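Local coordinates for lipoprotein, putative (Bacillus anthracis, PDB 4NOH) that is of unknown function but, as a putative lipoprotein, may bind lipid or belong to the bacterial cell envelope, at residues G5-G10 with V107-A112; A34-G37 with K42-L45; V94-K99 with M118-S123; I137-F142 with H164-K169. All coordinates share one frame; numbering follows the deposited sequence.

Contact 1: G5-G10 with V107-A112; sequences GIVMYG and VVIGDA
The phenol oxygen of Tyr-9 is gripped by two groups, a water and the imidazole NE2 of His-164, and it also lies against a methyl of Ile-109. The water, 2.8 Å from Tyr-9 OH, donates a hydrogen bond to Ile-109 O at 2.9 Å and so joins the two segments, which share no direct hydrogen bond. Such a polar link suits a tyrosine: its long ring spans the gap while its hydroxyl stays satisfied inside the protein. Tyr-115 stacks on that ring, which together with the bonds to OH should restrict its rotation. The residues belong to different sheets. Strand 5-10 runs within the large mixed sheet, whereas strand 107-109 forms one border of a small three-stranded antiparallel sheet, so the contact is a sheet-to-sheet junction in the buried interior. Ile-109 serves both aspects of it: chi1 of -70° sets CG2 beside the residue's own carbonyl carbon, and the methyl touches the tyrosine hydroxyl that the water links to Ile-109 O. Ile-109 CG2 sits 3.6 Å from Tyr-9 OH, approaching the ring obliquely, and 4.1 Å from Val-7 CG1; the valine and isoleucine side chains cross at about a right angle. Directly after Ile-109 the chain turns at Gly-110, whose phi of 73° favours glycine, and Asp-111 beyond it makes a salt bridge with Lys-62.

Contact 2: A34-G37 with K42-L45; sequences AKLG and KKVL
Leu-36 and Leu-45 face each other as a non-hydrogen-bonded pair in the antiparallel beta hairpin of strands 26-39 and 42-48. Both leucines adopt nearly the same shape, CG anti to the backbone N (chi1 -178° and -168°), which brings their branched ends toward the opposite strand. Leu-36 CD1 lies 4.1 Å from Leu-45 CD1, and the two side chains cross obliquely. The same Leu-45 CD1 packs 3.8 Å from Ala-34 CB, where the short alanine lets the leucine end come close to its strand. The other branch of Leu-36 meets a different chemistry: CD2 stands 4.1 Å from Lys-43 NZ, for the extended lysine brings its ammonium group beside this methyl. Lys-35 points away from the hairpin partner, and its ammonium group is held by the carbonyls of Tyr-127 and Ile-130, with the Tyr-127 ring in a cation-pi contact. On the face opposite the leucines, Val-44 sits beside Gly-37. Their backbones form the hydrogen-bonded pair, with Gly-37 N to Val-44 O at 2.9 Å nearly straight and Val-44 N to Gly-37 O equally long. Val-44 takes chi1 59°, which places CG1 between its backbone N and carbonyl carbon and sets this methyl 3.8 Å from Gly-37 O.

Contact 3: V94-K99 with M118-S123; sequences VVIDGK and MYAVVS
A tight two-residue hairpin, formed by strands 95-96 and 99-103 and closed by a type I' turn from Ile-96 to Lys-99, lays Val-94 and Ile-96 against Met-118 and Ala-120 of strand 118-122. Backbone bonds in both directions close the turn, Ile-96 N to Lys-99 O at 2.8 Å and Lys-99 N to Ile-96 O at 2.9 Å. Both turn residues, Asp-97 and Gly-98, have positive phi; glycine accepts this readily, at 74° here.

Across the contact the meeting is entirely apolar. Val-94 and Met-118, a selenomethionine in this crystal, reach toward each other tip to tip, with Val-94 CG2 3.9 Å from Met-118 SE. The bend at the last torsion of Met-118, chi3 -73°, also brings its CE to 4.2 Å from the same methyl. A long side chain suits the place, since the backbones lie well beyond strand-pairing distance. Two residues further along each segment, Ile-96 CD1 rests 3.7 Å from Ala-120 CB: the extended isoleucine supplies the reach and the small alanine lets its end come close to the strand.

Strand 95-96 stands three places from 118-122 in the order of the sheet, yet it folds over it, and Ile-96 also touches Val-44 and Ile-46 of strand 42-48, while Val-39 of strand 26-39 meets Val-94, Ile-96 and Met-118. At the far end of 118-122, Ser-123 OG bonds Glu-126 N and caps helix 124-128.

Contact 4: I137-F142 with H164-K169; sequences IGLASF and HMVEVK
Leu-139 reaches toward Val-166 and Val-168 with one branch of its side chain. Its CB and CG carry the chain across without meeting the other segment themselves; chi1 of 170° swings CG away from the backbone N, and the branched end comes nearer than the CB direction alone would bring it. Of the two methyls CD1 makes the contact, and CD2 makes none with 164-169. CD1 lies 3.9 Å from Val-166 CG2, the two side chains crossing at a slant, and 4.2 Å from Val-168 CG1. A leucine fits because its length bridges the distance between strands that are not neighbours: 134-142 and 162-166 flank strand 5-10 on either side, and Val-7 of that central strand touches both Leu-139 and Val-166. The two methyls of Val-166 have different work. CG2 faces the leucine, whereas CG1 lies over one face of the His-164 ring, near the rim and 3.9 Å above the plane. The shape of valine, with two methyls on one carbon, allows both. Val-168, on the tail beyond the strand, adds its CG1 beside Ser-141 OG, but Ser-141 has two conformers, so this approach is doubtful.

Backbone bonds link each strand to 5-10: Ala-140 pairs with Ile-6 and Val-166 with Gly-5. The contact itself contains no hydrogen bond and no ion pair; methyl against methyl implies dispersion and the exclusion of water, which are little sensitive to direction, so its register is probably set by the backbone bonds.

In the fold
All four contacts reach the large mixed sheet. Contacts 1 and 4 are closest, their centres about 7 Å apart, and share strand 5-10 as a neighbour of both strands of contact 4; Met-8 O and Gly-138 N lie 2.8 Å apart as a probable hydrogen bond. Contacts 2 and 3, about 9 Å apart between centres, are joined by Leu-45 O with Ala-120 N at 2.8 Å. Ile-109 CD1 packs 3.8 Å from Leu-45 CD2, linking contact 1 to contact 2, and Ile-137 touches Leu-45 and Ala-34. Contacts 3 and 4, about 25 Å apart between centres, lie on opposite sides of the chain's centre. No active site or ligand pocket is established.

Contact 1: G5-G10 with V107-A112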
loop_
_atom_site.group_PDB
_atom_site.type_symbol
_atom_site.label_atom_id
_atom_site.label_comp_id
_atom_site.label_asym_id
_atom_site.label_seq_id
_atom_site.Cartn_x
_atom_site.Cartn_y
_atom_site.Cartn_z
ATOM N N GLY A 5 9.420 8.676 7.321
ATOM C CA GLY A 5 9.078 7.360 6.877
ATOM C C GLY A 5 9.344 7.144 5.404
ATOM O O GLY A 5 9.294 8.070 4.600
ATOM N N ILE A 6 9.627 5.904 5.064
ATOM C CA ILE A 6 9.717 5.487 3.657
ATOM C C ILE A 6 8.799 4.288 3.458
ATOM O O ILE A 6 8.876 3.283 4.196
ATOM C CB ILE A 6 11.139 5.119 3.197
ATOM C CG1 ILE A 6 12.102 6.308 3.438
ATOM C CG2 ILE A 6 11.110 4.738 1.719
ATOM C CD1 ILE A 6 13.566 6.080 3.080
ATOM N N VAL A 7 7.899 4.397 2.495
ATOM C CA VAL A 7 7.074 3.273 2.056
ATOM C C VAL A 7 7.749 2.711 0.812
ATOM O O VAL A 7 8.117 3.467 -0.085
ATOM C CB VAL A 7 5.620 3.665 1.747
ATOM C CG1 VAL A 7 4.863 2.517 1.074
ATOM C CG2 VAL A 7 4.898 4.093 3.024
HETATM N N MSE A 8 7.922 1.407 0.775
HETATM C CA MSE A 8 8.572 0.720 -0.333
HETATM C C MSE A 8 7.717 -0.435 -0.781
HETATM O O MSE A 8 6.951 -1.016 -0.002
HETATM C CB MSE A 8 9.978 0.259 0.063
HETATM C CG MSE A 8 10.018 -0.588 1.311
HETATM SE SE MSE A 8 11.866 -0.741 2.025
HETATM C CE MSE A 8 11.826 0.924 3.044
ATOM N N TYR A 9 7.864 -0.810 -2.046
ATOM C CA TYR A 9 7.053 -1.826 -2.649
ATOM C C TYR A 9 7.915 -2.738 -3.452
ATOM O O TYR A 9 8.804 -2.286 -4.159
ATOM C CB TYR A 9 6.055 -1.216 -3.636
ATOM C CG TYR A 9 5.201 -0.090 -3.114
ATOM C CD1 TYR A 9 5.689 1.210 -3.091
ATOM C CD2 TYR A 9 3.892 -0.305 -2.701
ATOM C CE1 TYR A 9 4.901 2.259 -2.676
ATOM C CE2 TYR A 9 3.082 0.747 -2.262
ATOM C CZ TYR A 9 3.602 2.029 -2.238
ATOM O OH TYR A 9 2.820 3.061 -1.762
ATOM N N GLY A 10 7.636 -4.028 -3.394
ATOM C CA GLY A 10 8.436 -4.951 -4.222
ATOM C C GLY A 10 8.310 -6.355 -3.743
ATOM O O GLY A 10 7.348 -6.732 -3.059
ATOM N N VAL A 107 -8.406 7.157 -1.855
ATOM C CA VAL A 107 -7.511 6.845 -0.742
ATOM C C VAL A 107 -6.271 6.179 -1.339
ATOM O O VAL A 107 -6.371 5.403 -2.276
ATOM C CB VAL A 107 -8.196 5.903 0.250
ATOM C CG1 VAL A 107 -7.228 5.433 1.337
ATOM C CG2 VAL A 107 -9.429 6.539 0.856
ATOM N N VAL A 108 -5.108 6.559 -0.824
ATOM C CA VAL A 108 -3.844 6.033 -1.294
ATOM C C VAL A 108 -3.050 5.449 -0.129
ATOM O O VAL A 108 -3.386 5.638 1.021
ATOM C CB VAL A 108 -2.990 7.147 -1.993
ATOM C CG1 VAL A 108 -3.703 7.697 -3.244
ATOM C CG2 VAL A 108 -2.658 8.286 -1.035
ATOM N N ILE A 109 -2.008 4.692 -0.445
ATOM C CA ILE A 109 -1.062 4.240 0.574
ATOM C C ILE A 109 0.023 5.325 0.688
ATOM O O ILE A 109 0.608 5.773 -0.319
ATOM C CB ILE A 109 -0.415 2.901 0.221
ATOM C CG1 ILE A 109 -1.476 1.789 0.327
ATOM C CG2 ILE A 109 0.756 2.603 1.162
ATOM C CD1 ILE A 109 -1.042 0.456 -0.249
ATOM N N GLY A 110 0.301 5.766 1.906
ATOM C CA GLY A 110 1.289 6.815 2.073
ATOM C C GLY A 110 0.777 8.161 1.616
ATOM O O GLY A 110 -0.434 8.454 1.695
ATOM N N ASP A 111 1.675 8.989 1.102
ATOM C CA ASP A 111 1.322 10.383 0.822
ATOM C C ASP A 111 1.080 10.742 -0.634
ATOM O O ASP A 111 0.728 11.892 -0.960
ATOM C CB ASP A 111 2.380 11.303 1.442
ATOM C CG ASP A 111 2.470 11.180 2.977
ATOM O OD1 ASP A 111 1.778 10.361 3.591
ATOM O OD2 ASP A 111 3.257 11.929 3.590
ATOM N N ALA A 112 1.167 9.737 -1.490
ATOM C CA ALA A 112 0.975 9.909 -2.914
ATOM C C ALA A 112 0.620 8.557 -3.502
ATOM O O ALA A 112 0.943 7.512 -2.925
ATOM C CB ALA A 112 2.271 10.411 -3.537
HETATM O O HOH W 1 0.616 4.441 -2.881
#

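Contact 2: A34-G37 with K42-L45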
loop_
_atom_site.group_PDB
_atom_site.type_symbol
_atom_site.label_atom_id
_atom_site.label_comp_id
_atom_site.label_asym_id
_atom_site.label_seq_id
_atom_site.Cartn_x
_atom_site.Cartn_y
_atom_site.Cartn_z
ATOM N N ALA A 34 0.338 -7.921 -0.230
ATOM C CA ALA A 34 -0.736 -7.622 -1.149
ATOM C C ALA A 34 -0.483 -8.373 -2.447
ATOM O O ALA A 34 0.579 -8.991 -2.626
ATOM C CB ALA A 34 -0.828 -6.118 -1.407
ATOM N N LYS A 35 -1.463 -8.359 -3.334
ATOM C CA LYS A 35 -1.334 -8.970 -4.652
ATOM C C LYS A 35 -1.517 -7.882 -5.706
ATOM O O LYS A 35 -2.422 -7.045 -5.596
ATOM C CB LYS A 35 -2.369 -10.074 -4.818
ATOM C CG LYS A 35 -2.092 -11.279 -3.944
ATOM C CD LYS A 35 -3.189 -12.328 -3.901
ATOM C CE LYS A 35 -2.774 -13.489 -3.004
ATOM N NZ LYS A 35 -3.816 -14.559 -2.915
ATOM N N LEU A 36 -0.578 -7.810 -6.644
ATOM C CA LEU A 36 -0.589 -6.781 -7.688
ATOM C C LEU A 36 -1.124 -7.384 -8.968
ATOM O O LEU A 36 -0.569 -8.349 -9.493
ATOM C CB LEU A 36 0.817 -6.205 -7.924
ATOM C CG LEU A 36 0.973 -5.090 -8.958
ATOM C CD1 LEU A 36 0.283 -3.833 -8.475
ATOM C CD2 LEU A 36 2.459 -4.863 -9.192
ATOM N N GLY A 37 -2.247 -6.844 -9.429
ATOM C CA GLY A 37 -2.884 -7.311 -10.645
ATOM C C GLY A 37 -3.273 -6.156 -11.538
ATOM O O GLY A 37 -2.835 -5.028 -11.340
ATOM N N LYS A 42 -5.430 -1.064 -15.971
ATOM C CA LYS A 42 -4.919 -0.317 -14.812
ATOM C C LYS A 42 -4.401 -1.286 -13.783
ATOM O O LYS A 42 -4.878 -2.409 -13.698
ATOM C CB LYS A 42 -6.033 0.503 -14.163
ATOM C CG LYS A 42 -6.649 1.568 -15.065
ATOM C CD LYS A 42 -5.630 2.618 -15.465
ATOM C CE LYS A 42 -6.248 3.799 -16.224
ATOM N NZ LYS A 42 -7.104 4.635 -15.329
ATOM N N LYS A 43 -3.426 -0.863 -13.002
ATOM C CA LYS A 43 -2.911 -1.684 -11.915
ATOM C C LYS A 43 -3.779 -1.568 -10.686
ATOM O O LYS A 43 -4.302 -0.477 -10.388
ATOM C CB LYS A 43 -1.481 -1.288 -11.560
ATOM C CG LYS A 43 -0.454 -1.902 -12.476
ATOM C CD LYS A 43 0.985 -1.624 -12.047
ATOM C CE LYS A 43 1.939 -2.624 -12.715
ATOM N NZ LYS A 43 3.392 -2.431 -12.410
ATOM N N VAL A 44 -3.957 -2.691 -9.999
ATOM C CA VAL A 44 -4.723 -2.710 -8.739
ATOM C C VAL A 44 -3.916 -3.494 -7.706
ATOM O O VAL A 44 -3.417 -4.576 -7.993
ATOM C CB VAL A 44 -6.149 -3.273 -8.915
ATOM C CG1 VAL A 44 -6.154 -4.677 -9.447
ATOM C CG2 VAL A 44 -6.925 -3.177 -7.612
ATOM N N LEU A 45 -3.787 -2.916 -6.516
ATOM C CA LEU A 45 -3.052 -3.527 -5.415
ATOM C C LEU A 45 -4.130 -4.018 -4.471
ATOM O O LEU A 45 -4.843 -3.205 -3.901
ATOM C CB LEU A 45 -2.163 -2.506 -4.757
ATOM C CG LEU A 45 -1.091 -2.943 -3.774
ATOM C CD1 LEU A 45 -0.114 -3.941 -4.387
ATOM C CD2 LEU A 45 -0.332 -1.726 -3.264
#

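Contact 3: V94-K99 with M118-S123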
loop_
_atom_site.group_PDB
_atom_site.type_symbol
_atom_site.label_atom_id
_atom_site.label_comp_id
_atom_site.label_asym_id
_atom_site.label_seq_id
_atom_site.Cartn_x
_atom_site.Cartn_y
_atom_site.Cartn_z
ATOM N N VAL A 94 -15.183 -2.226 -11.467
ATOM C CA VAL A 94 -13.951 -2.932 -11.177
ATOM C C VAL A 94 -14.317 -4.336 -10.725
ATOM O O VAL A 94 -14.942 -4.497 -9.680
ATOM C CB VAL A 94 -13.125 -2.207 -10.090
ATOM C CG1 VAL A 94 -11.897 -3.002 -9.706
ATOM C CG2 VAL A 94 -12.723 -0.846 -10.619
ATOM N N VAL A 95 -13.953 -5.333 -11.538
ATOM C CA VAL A 95 -14.219 -6.732 -11.242
ATOM C C VAL A 95 -12.914 -7.459 -10.997
ATOM O O VAL A 95 -12.001 -7.435 -11.824
ATOM C CB VAL A 95 -14.967 -7.432 -12.382
ATOM C CG1 VAL A 95 -15.180 -8.902 -12.052
ATOM C CG2 VAL A 95 -16.288 -6.735 -12.619
ATOM N N ILE A 96 -12.845 -8.093 -9.840
ATOM C CA ILE A 96 -11.676 -8.840 -9.424
ATOM C C ILE A 96 -12.115 -10.250 -9.083
ATOM O O ILE A 96 -12.970 -10.456 -8.216
ATOM C CB ILE A 96 -10.987 -8.155 -8.222
ATOM C CG1 ILE A 96 -10.530 -6.761 -8.634
ATOM C CG2 ILE A 96 -9.810 -8.983 -7.714
ATOM C CD1 ILE A 96 -9.889 -5.982 -7.525
ATOM N N ASP A 97 -11.579 -11.213 -9.828
ATOM C CA ASP A 97 -11.897 -12.619 -9.628
ATOM C C ASP A 97 -13.425 -12.830 -9.706
ATOM O O ASP A 97 -14.016 -13.527 -8.882
ATOM C CB ASP A 97 -11.311 -13.076 -8.279
ATOM C CG ASP A 97 -11.147 -14.585 -8.181
ATOM O OD1 ASP A 97 -11.159 -15.270 -9.238
ATOM O OD2 ASP A 97 -10.971 -15.092 -7.048
ATOM N N GLY A 98 -14.050 -12.193 -10.699
ATOM C CA GLY A 98 -15.496 -12.276 -10.916
ATOM C C GLY A 98 -16.385 -11.511 -9.943
ATOM O O GLY A 98 -17.612 -11.615 -10.022
ATOM N N LYS A 99 -15.785 -10.716 -9.055
ATOM C CA LYS A 99 -16.532 -9.960 -8.049
ATOM C C LYS A 99 -16.414 -8.444 -8.289
ATOM O O LYS A 99 -15.310 -7.935 -8.456
ATOM C CB LYS A 99 -15.976 -10.277 -6.664
ATOM C CG LYS A 99 -16.027 -11.757 -6.274
ATOM C CD LYS A 99 -17.447 -12.245 -6.114
ATOM C CE LYS A 99 -17.465 -13.687 -5.639
ATOM N NZ LYS A 99 -18.853 -14.153 -5.391
HETATM N N MSE A 118 -5.048 1.751 -8.539
HETATM C CA MSE A 118 -6.175 1.542 -7.612
HETATM C C MSE A 118 -5.742 0.603 -6.519
HETATM O O MSE A 118 -4.720 -0.106 -6.623
HETATM C CB MSE A 118 -7.367 0.900 -8.333
HETATM C CG MSE A 118 -7.701 1.728 -9.549
HETATM SE SE MSE A 118 -9.343 1.065 -10.368
HETATM C CE MSE A 118 -8.611 -0.581 -11.154
ATOM N N TYR A 119 -6.523 0.561 -5.452
ATOM C CA TYR A 119 -6.263 -0.279 -4.287
ATOM C C TYR A 119 -7.566 -0.987 -3.971
ATOM O O TYR A 119 -8.609 -0.371 -3.945
ATOM C CB TYR A 119 -5.852 0.553 -3.093
ATOM C CG TYR A 119 -4.740 1.551 -3.348
ATOM C CD1 TYR A 119 -5.023 2.761 -3.935
ATOM C CD2 TYR A 119 -3.411 1.283 -3.001
ATOM C CE1 TYR A 119 -4.057 3.686 -4.165
ATOM C CE2 TYR A 119 -2.418 2.235 -3.226
ATOM C CZ TYR A 119 -2.759 3.425 -3.821
ATOM O OH TYR A 119 -1.824 4.384 -4.052
ATOM N N ALA A 120 -7.527 -2.273 -3.740
ATOM C CA ALA A 120 -8.762 -3.015 -3.431
ATOM C C ALA A 120 -8.600 -3.765 -2.133
ATOM O O ALA A 120 -7.507 -4.222 -1.814
ATOM C CB ALA A 120 -9.126 -3.968 -4.548
ATOM N N VAL A 121 -9.687 -3.882 -1.371
ATOM C CA VAL A 121 -9.659 -4.652 -0.150
ATOM C C VAL A 121 -10.798 -5.639 -0.233
ATOM O O VAL A 121 -11.947 -5.247 -0.437
ATOM C CB VAL A 121 -9.752 -3.781 1.105
ATOM C CG1 VAL A 121 -9.607 -4.628 2.363
ATOM C CG2 VAL A 121 -8.703 -2.663 1.083
ATOM N N VAL A 122 -10.463 -6.903 -0.029
ATOM C CA VAL A 122 -11.454 -7.987 -0.060
ATOM C C VAL A 122 -11.366 -8.835 1.218
ATOM O O VAL A 122 -10.449 -8.701 1.990
ATOM C CB VAL A 122 -11.259 -8.898 -1.292
ATOM C CG1 VAL A 122 -11.464 -8.109 -2.593
ATOM C CG2 VAL A 122 -9.895 -9.573 -1.284
ATOM N N SER A 123 -12.369 -9.661 1.462
ATOM C CA SER A 123 -12.333 -10.474 2.653
ATOM C C SER A 123 -11.120 -11.415 2.611
ATOM O O SER A 123 -10.576 -11.696 1.559
ATOM C CB SER A 123 -13.617 -11.297 2.793
ATOM O OG SER A 123 -13.672 -12.335 1.835
#

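Contact 4: I137-F142 with H164-K169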
loop_
_atom_site.group_PDB
_atom_site.type_symbol
_atom_site.label_atom_id
_atom_site.label_comp_id
_atom_site.label_asym_id
_atom_site.label_seq_id
_atom_site.Cartn_x
_atom_site.Cartn_y
_atom_site.Cartn_z
ATOM N N ILE A 137 4.487 -4.538 0.830
ATOM C CA ILE A 137 4.483 -3.125 1.069
ATOM C C ILE A 137 5.141 -2.962 2.406
ATOM O O ILE A 137 4.645 -3.457 3.413
ATOM C CB ILE A 137 3.052 -2.551 1.167
ATOM C CG1 ILE A 137 2.226 -2.840 -0.095
ATOM C CG2 ILE A 137 3.076 -1.063 1.487
ATOM C CD1 ILE A 137 0.758 -2.955 0.201
ATOM N N GLY A 138 6.266 -2.272 2.419
ATOM C CA GLY A 138 7.001 -2.059 3.635
ATOM C C GLY A 138 7.018 -0.612 4.063
ATOM O O GLY A 138 7.128 0.292 3.246
ATOM N N LEU A 139 6.824 -0.372 5.341
ATOM C CA LEU A 139 6.936 0.930 5.927
ATOM C C LEU A 139 8.130 0.893 6.863
ATOM O O LEU A 139 8.181 0.074 7.749
ATOM C CB LEU A 139 5.674 1.323 6.708
ATOM C CG LEU A 139 5.845 2.580 7.551
ATOM C CD1 LEU A 139 6.118 3.788 6.661
ATOM C CD2 LEU A 139 4.662 2.832 8.491
ATOM N N ALA A 140 9.098 1.764 6.652
ATOM C CA ALA A 140 10.238 1.909 7.562
ATOM C C ALA A 140 10.223 3.323 8.154
ATOM O O ALA A 140 10.212 4.318 7.409
ATOM C CB ALA A 140 11.529 1.682 6.827
ATOM N N SER A 141 10.200 3.419 9.470
ATOM C CA SER A 141 10.220 4.695 10.159
ATOM C C SER A 141 11.646 4.904 10.652
ATOM O O SER A 141 12.154 4.115 11.432
ATOM C CB SER A 141 9.185 4.695 11.286
ATOM O OG SER A 141 7.867 4.417 10.780
ATOM N N PHE A 142 12.310 5.949 10.160
ATOM C CA PHE A 142 13.706 6.192 10.484
ATOM C C PHE A 142 13.883 7.044 11.725
ATOM O O PHE A 142 13.050 7.905 12.022
ATOM C CB PHE A 142 14.404 6.821 9.274
ATOM C CG PHE A 142 14.611 5.851 8.143
ATOM C CD1 PHE A 142 13.555 5.487 7.306
ATOM C CD2 PHE A 142 15.855 5.254 7.945
ATOM C CE1 PHE A 142 13.755 4.561 6.297
ATOM C CE2 PHE A 142 16.062 4.347 6.921
ATOM C CZ PHE A 142 15.006 3.979 6.115
ATOM N N HIS A 164 8.696 5.886 -1.574
ATOM C CA HIS A 164 8.356 7.284 -1.396
ATOM C C HIS A 164 8.423 7.680 0.060
ATOM O O HIS A 164 8.258 6.835 0.960
ATOM C CB HIS A 164 7.005 7.674 -2.059
ATOM C CG HIS A 164 5.813 6.854 -1.650
ATOM N ND1 HIS A 164 4.601 7.432 -1.346
ATOM C CD2 HIS A 164 5.611 5.517 -1.592
ATOM C CE1 HIS A 164 3.709 6.482 -1.100
ATOM N NE2 HIS A 164 4.289 5.314 -1.272
HETATM N N MSE A 165 8.656 8.968 0.285
HETATM C CA MSE A 165 8.712 9.527 1.622
HETATM C C MSE A 165 7.316 9.763 2.114
HETATM O O MSE A 165 6.452 10.301 1.387
HETATM C CB MSE A 165 9.391 10.891 1.616
HETATM C CG MSE A 165 10.843 10.789 1.155
HETATM SE SE MSE A 165 12.039 10.051 2.532
HETATM C CE MSE A 165 11.450 10.921 4.193
ATOM N N VAL A 166 7.100 9.454 3.383
ATOM C CA VAL A 166 5.803 9.623 3.968
ATOM C C VAL A 166 5.884 10.145 5.388
ATOM O O VAL A 166 6.873 9.936 6.076
ATOM C CB VAL A 166 5.014 8.280 3.986
ATOM C CG1 VAL A 166 4.931 7.660 2.591
ATOM C CG2 VAL A 166 5.611 7.264 4.971
ATOM N N GLU A 167 4.831 10.835 5.824
ATOM C CA GLU A 167 4.742 11.284 7.208
ATOM C C GLU A 167 4.158 10.138 8.023
ATOM O O GLU A 167 3.107 9.577 7.676
ATOM C CB GLU A 167 3.893 12.551 7.318
ATOM C CG GLU A 167 4.546 13.715 6.601
ATOM C CD GLU A 167 3.880 15.048 6.855
ATOM O OE1 GLU A 167 2.707 15.075 7.286
ATOM O OE2 GLU A 167 4.545 16.080 6.605
ATOM N N VAL A 168 4.849 9.768 9.093
ATOM C CA VAL A 168 4.392 8.654 9.900
ATOM C C VAL A 168 3.410 9.118 10.972
ATOM O O VAL A 168 3.330 10.307 11.283
ATOM C CB VAL A 168 5.559 7.814 10.440
ATOM C CG1 VAL A 168 6.219 7.090 9.272
ATOM C CG2 VAL A 168 6.552 8.666 11.184
ATOM N N LYS A 169 2.653 8.170 11.502
ATOM C CA LYS A 169 1.625 8.448 12.513
ATOM C C LYS A 169 2.133 9.277 13.702
ATOM O O LYS A 169 1.344 9.956 14.375
ATOM C CB LYS A 169 1.034 7.139 13.032
ATOM C CG LYS A 169 2.067 6.254 13.710
ATOM C CD LYS A 169 1.453 4.972 14.217
ATOM C CE LYS A 169 2.532 4.074 14.787
ATOM N NZ LYS A 169 1.981 2.738 15.092
ATOM O OXT LYS A 169 3.326 9.281 14.032
#